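Local coordinates for protein phenylalanine hydroxylase (Colwellia psychrerythraea, PDB 2V27) that probably catalyses the hydroxylation of L-phenylalanine to L-tyrosine with molecular oxygen, an iron centre and tetrahydrobiopterin, the first step of phenylalanine degradation, at residues T33-C38 with G189-A194; E141-M146 with R160-T165; R155-R160 with E246-A251; L211-R216 with I223-T228. All blocks are in the same frame, centred on the assembly; numbering follows the deposited sequence. Where two conformers were deposited one is given.

Contact 1: residues T33-C38 with G189-A194; sequences TRQIAC and GETDYA
Thr191 OG1, beside the end of the Gln35 side chain, has two backbone carbonyls of residues just before helix 188-196 within hydrogen-bonding reach, Val184 O, the stronger partner, and Ser187 O, which compete for its one proton. The first torsion explains this: with chi1 at -73° the hydroxyl lies next to the backbone N, turned back toward the residues that precede its helix, while CG2 stands anti to that N and faces the other segment. There the methyl CG2 lies 3.9 Å from Cys38 O and 4.4 Å from Cys38 CB. The closest backbones belong to the same pair, Cys38 CA and Thr191 CA being 7.1 Å apart. Gln35 also packs on Phe121 and Phe125 of helix 120-131, which carries the iron ligands His122 and His127, and its side chain stays about 13 Å from the iron. The arrangement is a helix-helix contact, the end of helix 22-38 against helix 188-196, in the largely helical catalytic fold of the aromatic amino acid hydroxylases.

Contact 2: residues E141-M146 with R160-T165; sequences EAYGKM and RLYWFT
Tyr162 lays its CD1 over one face of the Tyr143 ring, 3.3 Å from CE2, where helices 134-147 and 152-167 run back antiparallel as a helical hairpin. The rings meet obliquely, centroids 4.8 Å apart and planes at 45°, CD1 sitting toward the rim of the Tyr143 ring. Beside them Met146 SD touches Leu161 CD2 at 4.5 Å. Both tyrosine CG atoms are anti to their backbone N, which directs the rings into the interface between the helices. Tyr143 OH passes beside Tyr162 CB at 3.6 Å and probably hydrogen-bonds Leu158 O. With an alanine in place of Tyr143 the ring and hydroxyl go, and Tyr162 CD1 would probably lose the face it lies on and Leu158 O its likely hydroxyl partner. The Tyr162 side chain is about 5 Å from the iron and touches the ligand Glu167. Farther out, Phe92 and Leu95 of helix 88-96 pack on Tyr143, Leu95 touching Tyr162 as well. Thr165 OG1 donates to Leu161 O over 2.7 Å, from 35° out of the carbonyl plane.

Contact 3: residues R155-R160 with E246-A251; sequences RVFLAR and ELVAQA
Phe157 and Val248 are brought together by their first torsions: in Phe157 CG lies anti to the carbonyl carbon (chi1 -80°), swinging the ring out toward helix 241-254, and in Val248 CG1 lies anti to the backbone N (chi1 169°), which sets that methyl over the ring. The geometry is that of a CH-pi contact: CG1 is 4.0 Å from the Phe157 ring centroid and 24° off the ring normal. It sits nearer the CG side of the ring, 3.7 Å from Phe157 CG. The second methyl, Val248 CG2, meets the root of the same side chain at Phe157 CB, 3.8 Å away. One helical turn on, Ala251 CB approaches Phe157 CE1 obliquely at 3.8 Å. Valine and alanine are short enough for the backbones to come close, with Phe157 CA and Val248 CA 6.8 Å apart.

The opposite ring face is taken by Arg160, one turn along the same helix, in a cation-pi contact. Its NH1 stands 3.3 Å above the ring plane, toward the rim, and Phe157 CD1 lies in the guanidinium plane, evidence that the two flat groups are not stacked. NH1 also bonds Leu211 O, which probably fixes the guanidinium. Phe157 thus lies between a methyl and a guanidinium. The contact across the segments is a buried, apolar helix-helix packing of 152-167 on 241-254, away from the iron site, in this helix-rich hydroxylase fold.

Contact 4: residues L211-R216 with I223-T228; sequences LRTPYR and IYYMLT
The Tyr225 ring meets Thr213 at its edge: Thr213 OG1 lies near the ring plane, 2.6 Å from Tyr225 OH, a short hydrogen-bonding distance. Phe164 forms an edge-to-face pair with this ring. A second flat group, Tyr215, has Thr213 O at its edge and in its plane, while Trp163 of helix 152-167 stacks on the ring.

Thr213 serves both polar and apolar partners. With chi1 at -60° OG1 is placed beside the backbone N, where it bonds Asp209 O, and CG2 anti to that N, where it meets Ile223 CD1 tip to tip, at 3.8 Å. OG1 thus bonds Asp209 O and lies within bonding distance of Tyr225 OH, and this buried hydroxyl probably links the strand to the preceding helix. A valine in place of Thr213 would probably leave Asp209 O without its hydroxyl donor and Tyr225 OH without its close polar neighbour.

Farther along the loop, Arg216 NH1 turns back to Tyr215 O over 2.8 Å, with an N-H...O angle of 156° and a donor standing 56° out of the carbonyl plane. This is a helix-to-strand connection: the loop after helix 207-211 folds over strand 223-227, an inner strand of the four-stranded mixed sheet, parallel to its neighbours 170-173 and 201-204.

Overall arrangement
All four contacts are buried, yet their chemistry follows their place. Contact 2 lies nearest the chain centre and the iron; contact 3 is the most peripheral. These two share helix 152-167, which offers one side to helix 134-147 and another to helix 241-254, and both are carried by apolar and aromatic packing. Contact 4 lies beside them: Arg160 of that shared helix reaches the start of its loop, and Phe164 and Trp163 abut it. Here a hydroxyl pair replaces the ring packing. Contact 1 sits across the chain centre from contacts 2 and 3 and buries the least surface, but adjoins contact 4 where Tyr193 and Ala194 pack on Tyr224.

Contact 1: residues T33-C38 with G189-A194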
loop_
_atom_site.group_PDB
_atom_site.type_symbol
_atom_site.label_atom_id
_atom_site.label_comp_id
_atom_site.label_asym_id
_atom_site.label_seq_id
_atom_site.Cartn_x
_atom_site.Cartn_y
_atom_site.Cartn_z
ATOM N N THR B 33 16.114 8.430 19.718
ATOM C CA THR B 33 16.211 7.367 20.731
ATOM C C THR B 33 15.536 6.069 20.273
ATOM O O THR B 33 16.093 4.983 20.466
ATOM C CB THR B 33 15.617 7.782 22.109
ATOM O OG1 THR B 33 14.346 8.419 21.927
ATOM C CG2 THR B 33 16.553 8.684 22.831
ATOM N N ARG B 34 14.338 6.191 19.689
ATOM C CA ARG B 34 13.611 5.016 19.187
ATOM C C ARG B 34 14.383 4.328 18.050
ATOM O O ARG B 34 14.419 3.109 17.986
ATOM C CB ARG B 34 12.168 5.313 18.797
ATOM C CG ARG B 34 11.983 5.926 17.452
ATOM C CD ARG B 34 10.524 6.307 17.232
ATOM N NE ARG B 34 10.334 6.684 15.845
ATOM C CZ ARG B 34 9.186 7.004 15.288
ATOM N NH1 ARG B 34 8.050 7.031 16.015
ATOM N NH2 ARG B 34 9.183 7.301 13.992
ATOM N N GLN B 35 15.016 5.100 17.177
ATOM C CA GLN B 35 15.685 4.496 16.030
ATOM C C GLN B 35 16.999 3.869 16.397
ATOM O O GLN B 35 17.344 2.818 15.869
ATOM C CB GLN B 35 15.875 5.508 14.895
ATOM C CG GLN B 35 16.074 4.808 13.536
ATOM C CD GLN B 35 14.831 4.041 13.030
ATOM O OE1 GLN B 35 14.942 2.989 12.307
ATOM N NE2 GLN B 35 13.663 4.542 13.381
ATOM N N ILE B 36 17.751 4.504 17.313
ATOM C CA ILE B 36 19.030 3.920 17.772
ATOM C C ILE B 36 18.809 2.536 18.326
ATOM O O ILE B 36 19.588 1.614 18.072
ATOM C CB ILE B 36 19.739 4.803 18.833
ATOM C CG1 ILE B 36 20.444 5.931 18.128
ATOM C CG2 ILE B 36 20.838 4.027 19.570
ATOM C CD1 ILE B 36 21.513 5.478 17.104
ATOM N N ALA B 37 17.709 2.365 19.030
ATOM C CA ALA B 37 17.329 1.027 19.493
ATOM C C ALA B 37 16.909 0.098 18.321
ATOM O O ALA B 37 17.299 -1.066 18.299
ATOM C CB ALA B 37 16.227 1.145 20.533
ATOM N N CYS B 38 16.148 0.590 17.345
ATOM C CA CYS B 38 15.659 -0.255 16.213
ATOM C C CYS B 38 16.785 -0.809 15.363
ATOM O O CYS B 38 16.686 -1.952 14.905
ATOM C CB CYS B 38 14.653 0.494 15.280
ATOM S SG CYS B 38 13.150 0.942 16.160
ATOM N N GLY B 189 9.068 1.334 11.453
ATOM C CA GLY B 189 8.144 0.439 10.667
ATOM C C GLY B 189 8.857 -0.162 9.446
ATOM O O GLY B 189 8.779 -1.386 9.209
ATOM N N GLU B 190 9.626 0.656 8.740
ATOM C CA GLU B 190 10.403 0.138 7.610
ATOM C C GLU B 190 11.520 -0.818 8.013
ATOM O O GLU B 190 11.773 -1.796 7.292
ATOM C CB GLU B 190 11.014 1.282 6.803
ATOM C CG GLU B 190 10.041 2.264 6.179
ATOM C CD GLU B 190 9.125 1.668 5.083
ATOM O OE1 GLU B 190 9.337 0.515 4.698
ATOM O OE2 GLU B 190 8.189 2.413 4.680
ATOM N N THR B 191 12.177 -0.544 9.135
ATOM C CA THR B 191 13.255 -1.421 9.593
ATOM C C THR B 191 12.708 -2.818 9.961
ATOM O O THR B 191 13.295 -3.851 9.600
ATOM C CB THR B 191 13.976 -0.778 10.797
ATOM O OG1 THR B 191 14.756 0.302 10.300
ATOM C CG2 THR B 191 14.918 -1.771 11.472
ATOM N N ASP B 192 11.600 -2.831 10.708
ATOM C CA ASP B 192 11.064 -4.124 11.163
ATOM C C ASP B 192 10.647 -4.934 9.927
ATOM O O ASP B 192 10.965 -6.112 9.823
ATOM C CB ASP B 192 9.844 -3.884 12.038
ATOM C CG ASP B 192 9.224 -5.182 12.586
ATOM O OD1 ASP B 192 7.993 -5.211 12.695
ATOM O OD2 ASP B 192 9.936 -6.108 12.985
ATOM N N TYR B 193 9.990 -4.309 8.975
ATOM C CA TYR B 193 9.433 -5.029 7.830
ATOM C C TYR B 193 10.591 -5.546 6.957
ATOM O O TYR B 193 10.625 -6.716 6.568
ATOM C CB TYR B 193 8.526 -4.079 7.058
ATOM C CG TYR B 193 7.991 -4.614 5.757
ATOM C CD1 TYR B 193 6.771 -5.351 5.677
ATOM C CD2 TYR B 193 8.653 -4.298 4.564
ATOM C CE1 TYR B 193 6.284 -5.790 4.419
ATOM C CE2 TYR B 193 8.193 -4.734 3.327
ATOM C CZ TYR B 193 7.000 -5.482 3.254
ATOM O OH TYR B 193 6.525 -5.885 2.009
ATOM N N ALA B 194 11.579 -4.686 6.683
ATOM C CA ALA B 194 12.729 -5.063 5.850
ATOM C C ALA B 194 13.520 -6.208 6.471
ATOM O O ALA B 194 13.988 -7.076 5.733
ATOM C CB ALA B 194 13.643 -3.835 5.591
#

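Contact 2: residues E141-M146 with R160-T165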
loop_
_atom_site.group_PDB
_atom_site.type_symbol
_atom_site.label_atom_id
_atom_site.label_comp_id
_atom_site.label_asym_id
_atom_site.label_seq_id
_atom_site.Cartn_x
_atom_site.Cartn_y
_atom_site.Cartn_z
ATOM N N GLU B 141 27.475 11.035 -5.674
ATOM C CA GLU B 141 27.946 12.041 -6.629
ATOM C C GLU B 141 27.792 11.553 -8.100
ATOM O O GLU B 141 27.343 12.331 -8.966
ATOM C CB GLU B 141 29.412 12.351 -6.321
ATOM C CG GLU B 141 30.037 13.412 -7.261
ATOM C CD GLU B 141 31.530 13.561 -7.046
ATOM O OE1 GLU B 141 32.090 12.910 -6.156
ATOM O OE2 GLU B 141 32.144 14.399 -7.759
ATOM N N ALA B 142 28.199 10.329 -8.363
ATOM C CA ALA B 142 28.123 9.776 -9.719
ATOM C C ALA B 142 26.663 9.712 -10.145
ATOM O O ALA B 142 26.312 9.988 -11.317
ATOM C CB ALA B 142 28.742 8.400 -9.768
ATOM N N TYR B 143 25.754 9.388 -9.214
ATOM C CA TYR B 143 24.343 9.303 -9.536
ATOM C C TYR B 143 23.872 10.703 -9.978
ATOM O O TYR B 143 23.131 10.888 -10.970
ATOM C CB TYR B 143 23.565 8.766 -8.320
ATOM C CG TYR B 143 22.093 8.919 -8.535
ATOM C CD1 TYR B 143 21.365 7.906 -9.208
ATOM C CD2 TYR B 143 21.378 10.062 -8.102
ATOM C CE1 TYR B 143 19.985 8.019 -9.450
ATOM C CE2 TYR B 143 19.977 10.174 -8.336
ATOM C CZ TYR B 143 19.276 9.134 -9.045
ATOM O OH TYR B 143 17.946 9.229 -9.319
ATOM N N GLY B 144 24.279 11.737 -9.225
ATOM C CA GLY B 144 23.916 13.089 -9.600
ATOM C C GLY B 144 24.420 13.407 -11.012
ATOM O O GLY B 144 23.671 13.981 -11.812
ATOM N N LYS B 145 25.663 13.025 -11.314
ATOM C CA LYS B 145 26.185 13.267 -12.671
ATOM C C LYS B 145 25.378 12.527 -13.756
ATOM O O LYS B 145 25.231 13.047 -14.854
ATOM C CB LYS B 145 27.656 12.945 -12.729
ATOM C CG LYS B 145 28.465 13.965 -11.944
ATOM C CD LYS B 145 29.925 13.516 -11.832
ATOM C CE LYS B 145 30.806 14.559 -11.117
ATOM N NZ LYS B 145 32.211 14.061 -10.782
ATOM N N MET B 146 24.887 11.322 -13.454
ATOM C CA MET B 146 24.105 10.548 -14.417
ATOM C C MET B 146 22.859 11.296 -14.883
ATOM O O MET B 146 22.494 11.200 -16.057
ATOM C CB MET B 146 23.671 9.200 -13.816
ATOM C CG MET B 146 24.728 8.210 -13.464
ATOM S SD MET B 146 23.888 6.837 -12.594
ATOM C CE MET B 146 25.345 6.129 -11.842
ATOM N N ARG B 160 14.493 5.062 -10.049
ATOM C CA ARG B 160 14.200 3.682 -9.701
ATOM C C ARG B 160 15.481 3.063 -9.116
ATOM O O ARG B 160 15.476 2.391 -8.047
ATOM C CB ARG B 160 13.680 2.906 -10.942
ATOM C CG ARG B 160 13.452 1.425 -10.740
ATOM C CD ARG B 160 12.872 0.815 -12.040
ATOM N NE ARG B 160 11.537 1.330 -12.350
ATOM C CZ ARG B 160 11.206 1.863 -13.515
ATOM N NH1 ARG B 160 12.100 1.912 -14.521
ATOM N NH2 ARG B 160 9.975 2.356 -13.658
ATOM N N LEU B 161 16.617 3.315 -9.779
ATOM C CA LEU B 161 17.915 2.900 -9.274
ATOM C C LEU B 161 18.178 3.481 -7.859
ATOM O O LEU B 161 18.584 2.758 -6.934
ATOM C CB LEU B 161 19.055 3.306 -10.227
ATOM C CG LEU B 161 20.487 2.991 -9.739
ATOM C CD1 LEU B 161 20.758 1.484 -9.372
ATOM C CD2 LEU B 161 21.522 3.488 -10.805
ATOM N N TYR B 162 17.894 4.761 -7.667
ATOM C CA TYR B 162 18.116 5.460 -6.409
ATOM C C TYR B 162 17.221 4.811 -5.344
ATOM O O TYR B 162 17.675 4.525 -4.213
ATOM C CB TYR B 162 17.709 6.922 -6.615
ATOM C CG TYR B 162 18.121 7.895 -5.507
ATOM C CD1 TYR B 162 19.371 8.533 -5.568
ATOM C CD2 TYR B 162 17.288 8.162 -4.431
ATOM C CE1 TYR B 162 19.788 9.431 -4.588
ATOM C CE2 TYR B 162 17.696 9.101 -3.425
ATOM C CZ TYR B 162 18.958 9.721 -3.557
ATOM O OH TYR B 162 19.487 10.632 -2.638
ATOM N N TRP B 163 15.977 4.508 -5.721
ATOM C CA TRP B 163 15.007 3.953 -4.789
ATOM C C TRP B 163 15.534 2.637 -4.210
ATOM O O TRP B 163 15.489 2.423 -3.005
ATOM C CB TRP B 163 13.681 3.713 -5.531
ATOM C CG TRP B 163 12.597 3.148 -4.653
ATOM C CD1 TRP B 163 12.136 1.827 -4.611
ATOM C CD2 TRP B 163 11.777 3.888 -3.743
ATOM N NE1 TRP B 163 11.091 1.726 -3.696
ATOM C CE2 TRP B 163 10.833 2.975 -3.164
ATOM C CE3 TRP B 163 11.755 5.231 -3.339
ATOM C CZ2 TRP B 163 9.884 3.387 -2.184
ATOM C CZ3 TRP B 163 10.805 5.642 -2.391
ATOM C CH2 TRP B 163 9.880 4.721 -1.823
ATOM N N PHE B 164 16.015 1.775 -5.093
ATOM C CA PHE B 164 16.450 0.475 -4.666
ATOM C C PHE B 164 17.838 0.401 -4.045
ATOM O O PHE B 164 18.258 -0.687 -3.621
ATOM C CB PHE B 164 16.308 -0.484 -5.827
ATOM C CG PHE B 164 14.863 -0.859 -6.083
ATOM C CD1 PHE B 164 14.199 -0.455 -7.264
ATOM C CD2 PHE B 164 14.161 -1.594 -5.093
ATOM C CE1 PHE B 164 12.840 -0.834 -7.505
ATOM C CE2 PHE B 164 12.834 -1.975 -5.287
ATOM C CZ PHE B 164 12.166 -1.609 -6.504
ATOM N N THR B 165 18.563 1.538 -3.985
ATOM C CA THR B 165 19.923 1.589 -3.399
ATOM C C THR B 165 19.889 2.591 -2.240
ATOM O O THR B 165 19.703 2.206 -1.095
ATOM C CB THR B 165 21.015 1.970 -4.479
ATOM O OG1 THR B 165 20.619 3.151 -5.210
ATOM C CG2 THR B 165 21.154 0.797 -5.455
#

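Contact 3: residues R155-R160 with E246-A251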
loop_
_atom_site.group_PDB
_atom_site.type_symbol
_atom_site.label_atom_id
_atom_site.label_comp_id
_atom_site.label_asym_id
_atom_site.label_seq_id
_atom_site.Cartn_x
_atom_site.Cartn_y
_atom_site.Cartn_z
ATOM N N ARG B 155 15.419 9.812 -16.526
ATOM C CA ARG B 155 15.374 10.231 -15.105
ATOM C C ARG B 155 14.447 9.285 -14.293
ATOM O O ARG B 155 14.769 9.014 -13.112
ATOM C CB ARG B 155 15.056 11.748 -14.972
ATOM C CG ARG B 155 16.279 12.620 -15.399
ATOM C CD ARG B 155 16.025 14.134 -15.354
ATOM N NE ARG B 155 17.251 14.946 -15.467
ATOM C CZ ARG B 155 17.248 16.280 -15.569
ATOM N NH1 ARG B 155 16.077 16.959 -15.519
ATOM N NH2 ARG B 155 18.401 16.940 -15.678
ATOM N N VAL B 156 13.362 8.762 -14.895
ATOM C CA VAL B 156 12.439 7.781 -14.232
ATOM C C VAL B 156 13.255 6.520 -13.865
ATOM O O VAL B 156 13.168 6.015 -12.725
ATOM C CB VAL B 156 11.166 7.403 -15.101
ATOM C CG1 VAL B 156 10.346 6.253 -14.482
ATOM C CG2 VAL B 156 10.259 8.635 -15.334
ATOM N N PHE B 157 14.092 6.058 -14.791
ATOM C CA PHE B 157 14.933 4.880 -14.551
ATOM C C PHE B 157 15.974 5.161 -13.495
ATOM O O PHE B 157 16.244 4.307 -12.673
ATOM C CB PHE B 157 15.593 4.426 -15.868
ATOM C CG PHE B 157 14.661 3.617 -16.751
ATOM C CD1 PHE B 157 14.653 2.220 -16.644
ATOM C CD2 PHE B 157 13.771 4.245 -17.641
ATOM C CE1 PHE B 157 13.757 1.427 -17.431
ATOM C CE2 PHE B 157 12.876 3.476 -18.416
ATOM C CZ PHE B 157 12.893 2.077 -18.320
ATOM N N LEU B 158 16.552 6.368 -13.532
ATOM C CA LEU B 158 17.535 6.745 -12.532
ATOM C C LEU B 158 16.872 6.782 -11.138
ATOM O O LEU B 158 17.413 6.223 -10.200
ATOM C CB LEU B 158 18.130 8.133 -12.917
ATOM C CG LEU B 158 19.018 8.093 -14.164
ATOM C CD1 LEU B 158 19.559 9.522 -14.474
ATOM C CD2 LEU B 158 20.136 7.100 -13.910
ATOM N N ALA B 159 15.723 7.433 -11.010
ATOM C CA ALA B 159 15.002 7.442 -9.719
ATOM C C ALA B 159 14.717 6.018 -9.155
ATOM O O ALA B 159 14.742 5.826 -7.940
ATOM C CB ALA B 159 13.686 8.263 -9.830
ATOM N N ARG B 160 14.493 5.062 -10.049
ATOM C CA ARG B 160 14.200 3.682 -9.701
ATOM C C ARG B 160 15.481 3.063 -9.116
ATOM O O ARG B 160 15.476 2.391 -8.047
ATOM C CB ARG B 160 13.680 2.906 -10.942
ATOM C CG ARG B 160 13.452 1.425 -10.740
ATOM C CD ARG B 160 12.872 0.815 -12.040
ATOM N NE ARG B 160 11.537 1.330 -12.350
ATOM C CZ ARG B 160 11.206 1.863 -13.515
ATOM N NH1 ARG B 160 12.100 1.912 -14.521
ATOM N NH2 ARG B 160 9.975 2.356 -13.658
ATOM N N GLU B 246 23.076 3.117 -21.801
ATOM C CA GLU B 246 22.994 1.829 -22.533
ATOM C C GLU B 246 22.150 0.797 -21.736
ATOM O O GLU B 246 21.323 0.102 -22.302
ATOM C CB GLU B 246 24.371 1.229 -22.801
ATOM C CG GLU B 246 25.084 1.841 -23.985
ATOM C CD GLU B 246 26.432 1.196 -24.236
ATOM O OE1 GLU B 246 26.785 0.173 -23.576
ATOM O OE2 GLU B 246 27.146 1.740 -25.102
ATOM N N LEU B 247 22.355 0.741 -20.423
ATOM C CA LEU B 247 21.604 -0.174 -19.551
ATOM C C LEU B 247 20.111 0.190 -19.519
ATOM O O LEU B 247 19.221 -0.677 -19.549
ATOM C CB LEU B 247 22.225 -0.147 -18.154
ATOM C CG LEU B 247 23.557 -0.901 -18.061
ATOM C CD1 LEU B 247 24.423 -0.651 -16.792
ATOM C CD2 LEU B 247 23.354 -2.427 -18.213
ATOM N N VAL B 248 19.812 1.496 -19.497
ATOM C CA VAL B 248 18.438 1.977 -19.566
ATOM C C VAL B 248 17.753 1.544 -20.880
ATOM O O VAL B 248 16.652 1.010 -20.873
ATOM C CB VAL B 248 18.333 3.521 -19.356
ATOM C CG1 VAL B 248 16.959 4.033 -19.682
ATOM C CG2 VAL B 248 18.728 3.871 -17.900
ATOM N N ALA B 249 18.436 1.785 -22.007
ATOM C CA ALA B 249 17.967 1.293 -23.300
ATOM C C ALA B 249 17.768 -0.241 -23.348
ATOM O O ALA B 249 16.751 -0.693 -23.881
ATOM C CB ALA B 249 18.945 1.737 -24.421
ATOM N N GLN B 250 18.661 -0.995 -22.728
ATOM C CA GLN B 250 18.473 -2.457 -22.680
ATOM C C GLN B 250 17.205 -2.808 -21.862
ATOM O O GLN B 250 16.408 -3.653 -22.244
ATOM C CB GLN B 250 19.685 -3.086 -22.044
ATOM C CG GLN B 250 19.595 -4.561 -22.086
ATOM C CD GLN B 250 20.736 -5.214 -21.393
ATOM O OE1 GLN B 250 21.579 -4.548 -20.750
ATOM N NE2 GLN B 250 20.850 -6.514 -21.573
ATOM N N ALA B 251 17.064 -2.177 -20.698
ATOM C CA ALA B 251 15.835 -2.319 -19.924
ATOM C C ALA B 251 14.552 -2.017 -20.715
ATOM O O ALA B 251 13.592 -2.774 -20.610
ATOM C CB ALA B 251 15.930 -1.421 -18.687
#

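Contact 4: residues L211-R216 with I223-T228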
loop_
_atom_site.group_PDB
_atom_site.type_symbol
_atom_site.label_atom_id
_atom_site.label_comp_id
_atom_site.label_asym_id
_atom_site.label_seq_id
_atom_site.Cartn_x
_atom_site.Cartn_y
_atom_site.Cartn_z
ATOM N N LEU B 211 16.659 -1.744 -12.820
ATOM C CA LEU B 211 16.093 -0.766 -13.755
ATOM C C LEU B 211 14.700 -1.193 -14.332
ATOM O O LEU B 211 13.923 -0.358 -14.780
ATOM C CB LEU B 211 17.078 -0.545 -14.922
ATOM C CG LEU B 211 18.357 0.228 -14.547
ATOM C CD1 LEU B 211 19.354 0.143 -15.680
ATOM C CD2 LEU B 211 18.077 1.699 -14.153
ATOM N N ARG B 212 14.467 -2.512 -14.336
ATOM C CA ARG B 212 13.206 -3.077 -14.859
ATOM C C ARG B 212 12.095 -3.241 -13.808
ATOM O O ARG B 212 11.020 -3.734 -14.141
ATOM C CB ARG B 212 13.480 -4.437 -15.475
ATOM C CG ARG B 212 14.264 -4.259 -16.829
ATOM C CD ARG B 212 14.600 -5.625 -17.457
ATOM N NE ARG B 212 13.367 -6.181 -17.968
ATOM C CZ ARG B 212 12.823 -7.345 -17.614
ATOM N NH1 ARG B 212 13.426 -8.202 -16.757
ATOM N NH2 ARG B 212 11.634 -7.640 -18.127
ATOM N N THR B 213 12.330 -2.869 -12.546
ATOM C CA THR B 213 11.351 -3.205 -11.484
ATOM C C THR B 213 10.355 -2.046 -11.220
ATOM O O THR B 213 10.761 -0.996 -10.719
ATOM C CB THR B 213 12.114 -3.547 -10.171
ATOM O OG1 THR B 213 12.992 -4.671 -10.379
ATOM C CG2 THR B 213 11.089 -3.931 -9.067
ATOM N N PRO B 214 9.065 -2.236 -11.498
ATOM C CA PRO B 214 8.077 -1.164 -11.163
ATOM C C PRO B 214 8.010 -1.048 -9.656
ATOM O O PRO B 214 8.206 -2.054 -8.912
ATOM C CB PRO B 214 6.721 -1.739 -11.615
ATOM C CG PRO B 214 6.975 -3.097 -12.036
ATOM C CD PRO B 214 8.455 -3.429 -12.120
ATOM N N TYR B 215 7.766 0.151 -9.163
ATOM C CA TYR B 215 7.619 0.288 -7.695
ATOM C C TYR B 215 6.663 1.449 -7.422
ATOM O O TYR B 215 6.355 2.283 -8.297
ATOM C CB TYR B 215 8.978 0.602 -7.025
ATOM C CG TYR B 215 9.544 1.938 -7.354
ATOM C CD1 TYR B 215 9.496 2.996 -6.438
ATOM C CD2 TYR B 215 10.169 2.145 -8.599
ATOM C CE1 TYR B 215 10.036 4.255 -6.767
ATOM C CE2 TYR B 215 10.705 3.381 -8.938
ATOM C CZ TYR B 215 10.637 4.415 -8.030
ATOM O OH TYR B 215 11.137 5.673 -8.318
ATOM N N ARG B 216 6.160 1.465 -6.190
ATOM C CA ARG B 216 5.216 2.494 -5.730
ATOM C C ARG B 216 5.671 2.977 -4.384
ATOM O O ARG B 216 6.040 2.167 -3.542
ATOM C CB ARG B 216 3.794 1.948 -5.647
ATOM C CG ARG B 216 3.247 1.426 -6.973
ATOM C CD ARG B 216 2.982 2.586 -7.972
ATOM N NE ARG B 216 2.423 2.042 -9.230
ATOM C CZ ARG B 216 3.143 1.640 -10.288
ATOM N NH1 ARG B 216 4.489 1.736 -10.300
ATOM N NH2 ARG B 216 2.502 1.121 -11.357
ATOM N N ILE B 223 9.606 -5.984 -2.976
ATOM C CA ILE B 223 10.906 -6.438 -3.471
ATOM C C ILE B 223 12.006 -5.505 -2.931
ATOM O O ILE B 223 11.860 -4.284 -2.986
ATOM C CB ILE B 223 10.980 -6.347 -5.013
ATOM C CG1 ILE B 223 9.992 -7.293 -5.663
ATOM C CG2 ILE B 223 12.400 -6.665 -5.483
ATOM C CD1 ILE B 223 9.798 -7.003 -7.158
ATOM N N TYR B 224 13.091 -6.123 -2.446
ATOM C CA TYR B 224 14.333 -5.396 -2.078
ATOM C C TYR B 224 15.479 -5.981 -2.861
ATOM O O TYR B 224 15.458 -7.207 -3.219
ATOM C CB TYR B 224 14.647 -5.588 -0.578
ATOM C CG TYR B 224 13.670 -4.878 0.333
ATOM C CD1 TYR B 224 12.391 -5.378 0.533
ATOM C CD2 TYR B 224 13.988 -3.636 0.927
ATOM C CE1 TYR B 224 11.440 -4.683 1.328
ATOM C CE2 TYR B 224 13.082 -2.964 1.771
ATOM C CZ TYR B 224 11.804 -3.513 1.943
ATOM O OH TYR B 224 10.823 -2.926 2.707
ATOM N N TYR B 225 16.494 -5.153 -3.109
ATOM C CA TYR B 225 17.763 -5.639 -3.697
ATOM C C TYR B 225 18.912 -5.543 -2.703
ATOM O O TYR B 225 19.053 -4.582 -1.965
ATOM C CB TYR B 225 18.104 -4.916 -4.993
ATOM C CG TYR B 225 17.130 -5.299 -6.069
ATOM C CD1 TYR B 225 16.012 -4.490 -6.337
ATOM C CD2 TYR B 225 17.324 -6.463 -6.834
ATOM C CE1 TYR B 225 15.088 -4.850 -7.358
ATOM C CE2 TYR B 225 16.432 -6.829 -7.848
ATOM C CZ TYR B 225 15.303 -6.033 -8.121
ATOM O OH TYR B 225 14.386 -6.396 -9.115
ATOM N N MET B 226 19.731 -6.592 -2.691
ATOM C CA MET B 226 20.815 -6.714 -1.730
ATOM C C MET B 226 22.198 -6.663 -2.368
ATOM O O MET B 226 22.502 -7.471 -3.257
ATOM C CB MET B 226 20.684 -8.025 -0.982
ATOM C CG MET B 226 19.292 -8.248 -0.339
ATOM S SD MET B 226 19.272 -9.806 0.625
ATOM C CE MET B 226 19.274 -10.997 -0.697
ATOM N N LEU B 227 23.035 -5.744 -1.890
ATOM C CA LEU B 227 24.483 -5.835 -2.117
ATOM C C LEU B 227 25.073 -6.781 -1.070
ATOM O O LEU B 227 24.365 -7.262 -0.205
ATOM C CB LEU B 227 25.134 -4.440 -1.977
ATOM C CG LEU B 227 24.529 -3.270 -2.781
ATOM C CD1 LEU B 227 25.234 -1.951 -2.325
ATOM C CD2 LEU B 227 24.674 -3.446 -4.271
ATOM N N THR B 228 26.379 -7.020 -1.120
ATOM C CA THR B 228 27.040 -7.730 -0.018
ATOM C C THR B 228 27.813 -6.797 0.920
ATOM O O THR B 228 28.144 -7.172 2.061
ATOM C CB THR B 228 28.029 -8.758 -0.548
ATOM O OG1 THR B 228 29.109 -8.074 -1.204
ATOM C CG2 THR B 228 27.324 -9.769 -1.482
#